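Local coordinates for cytolethal distending toxin protein C (Haemophilus ducreyi, PDB 1SR4) that forms, with subunits A and B, a bacterial genotoxin that damages host DNA and, with a ricin-type trefoil fold, probably binds carbohydrate, at residues T117-D122 with S139-W144; F77-K82 with L124-C129. All coordinates share one frame; numbering follows the deposited sequence.

Contact 1 of 2, residues T117-D122 with S139-W144; sequences TSHDFD and SLAYQW
With chi1 of T117 at 62°, its CG2 stands anti to the carbonyl carbon and meets the ring of Y142, whose chi1 of -68° swings the phenol back although its CB departs from the 117-122 segment. The two side chains run alongside each other in the same direction, and the T117 CG2 methyl sits over one ring face, 3.5 Å from Y142 CD1, a CH-pi contact displaced toward the rim. A second CH-pi contact works the other way round, with A141 CB lying over the imidazole of H119, 3.4 Å from CD2. Between these two contacts the backbones join: S118 N donates to A141 O at 2.9 Å, with an N-H...O angle of 161°, and T117 CA adds a CA-H...O contact to the same oxygen at 3.2 Å. The accepting residue belongs to the 3-10 turn 140-142, which precedes strand 144-147 of the beta-trefoil, so the bond ties that turn to the hairpin loop following strand 115-117. S118 O is buried without a hydrogen-bond partner, although A141 CA approaches it at 3.4 Å. The indole of W144 comes 4.0 Å from S118 CB through CH2, in an oblique approach, and its NE1 bonds to I116 O. T117 OG1 bonds to E127 OE2 and S118 OG to D123 O.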
loop_
_atom_site.group_PDB
_atom_site.type_symbol
_atom_site.label_atom_id
_atom_site.label_comp_id
_atom_site.label_asym_id
_atom_site.label_seq_id
_atom_site.Cartn_x
_atom_site.Cartn_y
_atom_site.Cartn_z
ATOM N N THR C 117 21.566 -12.245 -1.003
ATOM C CA THR C 117 20.811 -13.495 -0.943
ATOM C C THR C 117 20.953 -14.144 0.429
ATOM O O THR C 117 21.871 -13.823 1.191
ATOM C CB THR C 117 21.326 -14.523 -1.983
ATOM O OG1 THR C 117 22.695 -14.843 -1.694
ATOM C CG2 THR C 117 21.219 -13.972 -3.391
ATOM N N SER C 118 20.021 -15.035 0.746
ATOM C CA SER C 118 20.071 -15.784 1.995
ATOM C C SER C 118 19.469 -17.154 1.684
ATOM O O SER C 118 18.259 -17.270 1.500
ATOM C CB SER C 118 19.261 -15.097 3.087
ATOM O OG SER C 118 19.384 -15.816 4.302
ATOM N N HIS C 119 20.316 -18.178 1.627
ATOM C CA HIS C 119 19.892 -19.547 1.308
ATOM C C HIS C 119 19.677 -20.443 2.514
ATOM O O HIS C 119 19.284 -21.603 2.366
ATOM C CB HIS C 119 20.947 -20.235 0.430
ATOM C CG HIS C 119 21.002 -19.730 -0.975
ATOM N ND1 HIS C 119 21.764 -18.643 -1.351
ATOM C CD2 HIS C 119 20.395 -20.172 -2.101
ATOM C CE1 HIS C 119 21.626 -18.441 -2.651
ATOM N NE2 HIS C 119 20.801 -19.354 -3.129
ATOM N N ASP C 120 19.948 -19.933 3.705
ATOM C CA ASP C 120 19.820 -20.764 4.892
ATOM C C ASP C 120 19.963 -19.906 6.143
ATOM O O ASP C 120 20.289 -18.714 6.047
ATOM C CB ASP C 120 20.904 -21.853 4.841
ATOM C CG ASP C 120 20.780 -22.882 5.965
ATOM O OD1 ASP C 120 19.647 -23.210 6.392
ATOM O OD2 ASP C 120 21.836 -23.389 6.405
ATOM N N PHE C 121 19.708 -20.507 7.307
ATOM C CA PHE C 121 19.809 -19.805 8.588
ATOM C C PHE C 121 21.073 -18.972 8.707
ATOM O O PHE C 121 22.168 -19.431 8.392
ATOM C CB PHE C 121 19.814 -20.795 9.768
ATOM C CG PHE C 121 18.506 -21.492 9.993
ATOM C CD1 PHE C 121 17.478 -20.854 10.689
ATOM C CD2 PHE C 121 18.296 -22.785 9.517
ATOM C CE1 PHE C 121 16.262 -21.491 10.909
ATOM C CE2 PHE C 121 17.075 -23.438 9.731
ATOM C CZ PHE C 121 16.060 -22.784 10.428
ATOM N N ASP C 122 20.910 -17.739 9.163
ATOM C CA ASP C 122 22.044 -16.870 9.383
ATOM C C ASP C 122 23.089 -16.830 8.245
ATOM O O ASP C 122 24.278 -16.614 8.486
ATOM C CB ASP C 122 22.649 -17.278 10.731
ATOM C CG ASP C 122 21.577 -17.381 11.829
ATOM O OD1 ASP C 122 20.980 -16.337 12.172
ATOM O OD2 ASP C 122 21.300 -18.490 12.335
ATOM N N SER C 139 14.223 -17.367 -7.048
ATOM C CA SER C 139 13.755 -18.168 -5.920
ATOM C C SER C 139 13.712 -17.263 -4.676
ATOM O O SER C 139 14.235 -16.142 -4.694
ATOM C CB SER C 139 14.716 -19.319 -5.657
ATOM O OG SER C 139 15.919 -18.796 -5.137
ATOM N N LEU C 140 13.107 -17.759 -3.601
ATOM C CA LEU C 140 13.000 -17.004 -2.349
ATOM C C LEU C 140 14.345 -16.593 -1.755
ATOM O O LEU C 140 14.422 -15.640 -0.987
ATOM C CB LEU C 140 12.213 -17.820 -1.310
ATOM C CG LEU C 140 10.757 -18.136 -1.680
ATOM C CD1 LEU C 140 10.188 -19.225 -0.756
ATOM C CD2 LEU C 140 9.923 -16.854 -1.554
ATOM N N ALA C 141 15.409 -17.301 -2.103
ATOM C CA ALA C 141 16.731 -16.963 -1.566
ATOM C C ALA C 141 17.150 -15.537 -1.938
ATOM O O ALA C 141 17.934 -14.909 -1.230
ATOM C CB ALA C 141 17.786 -17.988 -2.067
ATOM N N TYR C 142 16.597 -15.026 -3.039
ATOM C CA TYR C 142 16.897 -13.683 -3.536
ATOM C C TYR C 142 15.871 -12.654 -3.119
ATOM O O TYR C 142 16.043 -11.475 -3.400
ATOM C CB TYR C 142 16.894 -13.678 -5.069
ATOM C CG TYR C 142 18.014 -14.442 -5.698
ATOM C CD1 TYR C 142 19.114 -13.777 -6.223
ATOM C CD2 TYR C 142 17.993 -15.827 -5.731
ATOM C CE1 TYR C 142 20.186 -14.478 -6.768
ATOM C CE2 TYR C 142 19.051 -16.544 -6.272
ATOM C CZ TYR C 142 20.143 -15.861 -6.788
ATOM O OH TYR C 142 21.189 -16.562 -7.324
ATOM N N GLN C 143 14.803 -13.111 -2.469
ATOM C CA GLN C 143 13.686 -12.257 -2.099
ATOM C C GLN C 143 13.660 -11.748 -0.681
ATOM O O GLN C 143 13.943 -12.481 0.257
ATOM C CB GLN C 143 12.387 -13.001 -2.375
ATOM C CG GLN C 143 12.230 -13.495 -3.822
ATOM C CD GLN C 143 10.895 -14.175 -4.009
ATOM O OE1 GLN C 143 9.892 -13.747 -3.431
ATOM N NE2 GLN C 143 10.862 -15.226 -4.825
ATOM N N TRP C 144 13.258 -10.492 -0.546
ATOM C CA TRP C 144 13.190 -9.815 0.734
ATOM C C TRP C 144 11.844 -9.149 0.993
ATOM O O TRP C 144 11.215 -8.610 0.080
ATOM C CB TRP C 144 14.295 -8.759 0.774
ATOM C CG TRP C 144 15.630 -9.418 0.663
ATOM C CD1 TRP C 144 16.288 -9.772 -0.481
ATOM C CD2 TRP C 144 16.381 -9.961 1.745
ATOM N NE1 TRP C 144 17.405 -10.521 -0.171
ATOM C CE2 TRP C 144 17.483 -10.653 1.188
ATOM C CE3 TRP C 144 16.224 -9.939 3.137
ATOM C CZ2 TRP C 144 18.429 -11.320 1.981
ATOM C CZ3 TRP C 144 17.159 -10.604 3.926
ATOM C CH2 TRP C 144 18.247 -11.285 3.344
#

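Contact 2 of 2, residues F77-K82 with L124-C129; sequences FAFLGK and LKLEPC
F79, at the centre of an inverse gamma turn with a weak L80 N to A78 O bond, directs its CB toward the 124-129 segment, and the touching parts 77-79 and 124-126 run 75° apart, with F79 CA 7.9 Å from K125 CA. Both pieces belong to beta hairpins of the beta-trefoil: 77-82 runs from the end of strand 75-77 into the loop before strand 84-86, and 125-127 pairs antiparallel with 115-117. The separation of the backbones means that side chains must bridge it, and the F79 ring does most of this. L126 CB lies over one face of that ring, 4.2 Å from the centroid and 13° off the normal, a rather long CH-pi contact, offset toward the rim. The same ring turns its edge to the backbone at L124, where CE1 of F79 comes 3.7 Å from L124 O, and CE1 also lies 3.8 Å from K125 CA. L124 touches both phenylalanines through different atoms. Its CG, set anti to the backbone N by a chi1 of -169°, meets F79 CE1 at 4.0 Å. I116 of the partner strand touches F79, L124 and L126, extending this apolar patch, and the F77 ring also meets that of F95. F77 and L124 approach from opposite directions, and methyl CD2 of L124 arrives at the F77 ring edge, near its plane, 4.0 Å from CE1.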
loop_
_atom_site.group_PDB
_atom_site.type_symbol
_atom_site.label_atom_id
_atom_site.label_comp_id
_atom_site.label_asym_id
_atom_site.label_seq_id
_atom_site.Cartn_x
_atom_site.Cartn_y
_atom_site.Cartn_z
ATOM N N PHE C 77 23.135 -0.407 7.627
ATOM C CA PHE C 77 23.427 -1.789 7.300
ATOM C C PHE C 77 24.561 -1.880 6.273
ATOM O O PHE C 77 24.609 -1.101 5.322
ATOM C CB PHE C 77 22.178 -2.469 6.726
ATOM C CG PHE C 77 22.460 -3.799 6.106
ATOM C CD1 PHE C 77 22.579 -4.935 6.898
ATOM C CD2 PHE C 77 22.685 -3.905 4.738
ATOM C CE1 PHE C 77 22.925 -6.164 6.334
ATOM C CE2 PHE C 77 23.035 -5.131 4.155
ATOM C CZ PHE C 77 23.156 -6.261 4.956
ATOM N N ALA C 78 25.461 -2.840 6.461
ATOM C CA ALA C 78 26.570 -3.038 5.525
ATOM C C ALA C 78 27.221 -4.409 5.737
ATOM O O ALA C 78 27.069 -5.010 6.798
ATOM C CB ALA C 78 27.614 -1.923 5.703
ATOM N N PHE C 79 27.911 -4.916 4.720
ATOM C CA PHE C 79 28.617 -6.195 4.836
ATOM C C PHE C 79 30.015 -5.876 5.384
ATOM O O PHE C 79 31.034 -6.144 4.754
ATOM C CB PHE C 79 28.726 -6.877 3.468
ATOM C CG PHE C 79 27.426 -7.473 2.985
ATOM C CD1 PHE C 79 27.100 -8.798 3.279
ATOM C CD2 PHE C 79 26.502 -6.686 2.298
ATOM C CE1 PHE C 79 25.865 -9.335 2.900
ATOM C CE2 PHE C 79 25.265 -7.204 1.914
ATOM C CZ PHE C 79 24.942 -8.532 2.215
ATOM N N LEU C 80 30.040 -5.267 6.557
ATOM C CA LEU C 80 31.279 -4.890 7.217
ATOM C C LEU C 80 31.093 -5.055 8.715
ATOM O O LEU C 80 29.965 -4.968 9.226
ATOM C CB LEU C 80 31.618 -3.425 6.945
ATOM C CG LEU C 80 32.188 -2.974 5.611
ATOM C CD1 LEU C 80 32.261 -1.464 5.621
ATOM C CD2 LEU C 80 33.574 -3.595 5.383
ATOM N N GLY C 81 32.207 -5.274 9.412
ATOM C CA GLY C 81 32.175 -5.432 10.851
ATOM C C GLY C 81 31.083 -6.355 11.332
ATOM O O GLY C 81 30.994 -7.492 10.892
ATOM N N LYS C 82 30.234 -5.863 12.226
ATOM C CA LYS C 82 29.166 -6.684 12.752
ATOM C C LYS C 82 27.822 -6.465 12.062
ATOM O O LYS C 82 26.785 -6.828 12.617
ATOM C CB LYS C 82 29.012 -6.439 14.256
ATOM C CG LYS C 82 30.304 -6.603 15.044
ATOM C CD LYS C 82 30.895 -7.994 14.866
ATOM C CE LYS C 82 29.962 -9.065 15.424
ATOM N NZ LYS C 82 30.447 -10.442 15.104
ATOM N N LEU C 124 24.029 -14.816 4.820
ATOM C CA LEU C 124 23.730 -13.548 4.182
ATOM C C LEU C 124 24.934 -13.135 3.368
ATOM O O LEU C 124 25.990 -12.857 3.920
ATOM C CB LEU C 124 23.429 -12.478 5.236
ATOM C CG LEU C 124 22.842 -11.152 4.741
ATOM C CD1 LEU C 124 21.460 -11.403 4.164
ATOM C CD2 LEU C 124 22.738 -10.150 5.890
ATOM N N LYS C 125 24.782 -13.099 2.052
ATOM C CA LYS C 125 25.894 -12.704 1.218
ATOM C C LYS C 125 25.469 -11.858 0.040
ATOM O O LYS C 125 24.284 -11.763 -0.279
ATOM C CB LYS C 125 26.665 -13.932 0.741
ATOM C CG LYS C 125 25.800 -15.092 0.322
ATOM C CD LYS C 125 26.620 -16.387 0.274
ATOM C CE LYS C 125 27.239 -16.703 1.635
ATOM N NZ LYS C 125 28.042 -17.965 1.634
ATOM N N LEU C 126 26.466 -11.237 -0.576
ATOM C CA LEU C 126 26.286 -10.364 -1.719
ATOM C C LEU C 126 26.976 -11.072 -2.878
ATOM O O LEU C 126 28.209 -11.116 -2.943
ATOM C CB LEU C 126 26.955 -9.028 -1.415
ATOM C CG LEU C 126 26.742 -7.813 -2.305
ATOM C CD1 LEU C 126 25.287 -7.388 -2.282
ATOM C CD2 LEU C 126 27.637 -6.693 -1.793
ATOM N N GLU C 127 26.189 -11.640 -3.783
ATOM C CA GLU C 127 26.765 -12.384 -4.904
ATOM C C GLU C 127 26.369 -11.910 -6.293
ATOM O O GLU C 127 25.318 -11.291 -6.484
ATOM C CB GLU C 127 26.401 -13.861 -4.774
ATOM C CG GLU C 127 24.912 -14.132 -4.669
ATOM C CD GLU C 127 24.586 -15.621 -4.519
ATOM O OE1 GLU C 127 24.930 -16.411 -5.429
ATOM O OE2 GLU C 127 23.980 -16.003 -3.497
ATOM N N PRO C 128 27.208 -12.218 -7.292
ATOM C CA PRO C 128 26.937 -11.822 -8.675
ATOM C C PRO C 128 25.599 -12.403 -9.104
ATOM O O PRO C 128 25.285 -13.546 -8.790
ATOM C CB PRO C 128 28.094 -12.456 -9.451
ATOM C CG PRO C 128 29.191 -12.540 -8.439
ATOM C CD PRO C 128 28.465 -12.982 -7.202
ATOM N N CYS C 129 24.799 -11.622 -9.810
ATOM C CA CYS C 129 23.527 -12.135 -10.273
ATOM C C CYS C 129 23.294 -11.755 -11.722
ATOM O O CYS C 129 22.160 -11.524 -12.128
ATOM C CB CYS C 129 22.365 -11.653 -9.373
ATOM S SG CYS C 129 22.342 -9.885 -8.902
#

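How the contacts relate
Along the chain the segments come in the order 77-82, 117-122, 124-129, 139-144, so the two contacts interleave, and their centres lie 12 Å apart. They share the antiparallel hairpin of strands 115-117 and 125-127: contact 1 joins its connecting loop to the turn before strand 144-147, whereas contact 2 joins its second strand to the loop after strand 75-77. The join is direct, since T117 N lies 2.9 Å from K125 O, a probable hydrogen bond, and W144 CH2 packs 3.3 Å from L124 CD1. One hairpin thus couples the loops of contact 1, which lie against subunit A, to the 77-82 loop at contact 2, where no other chain touches.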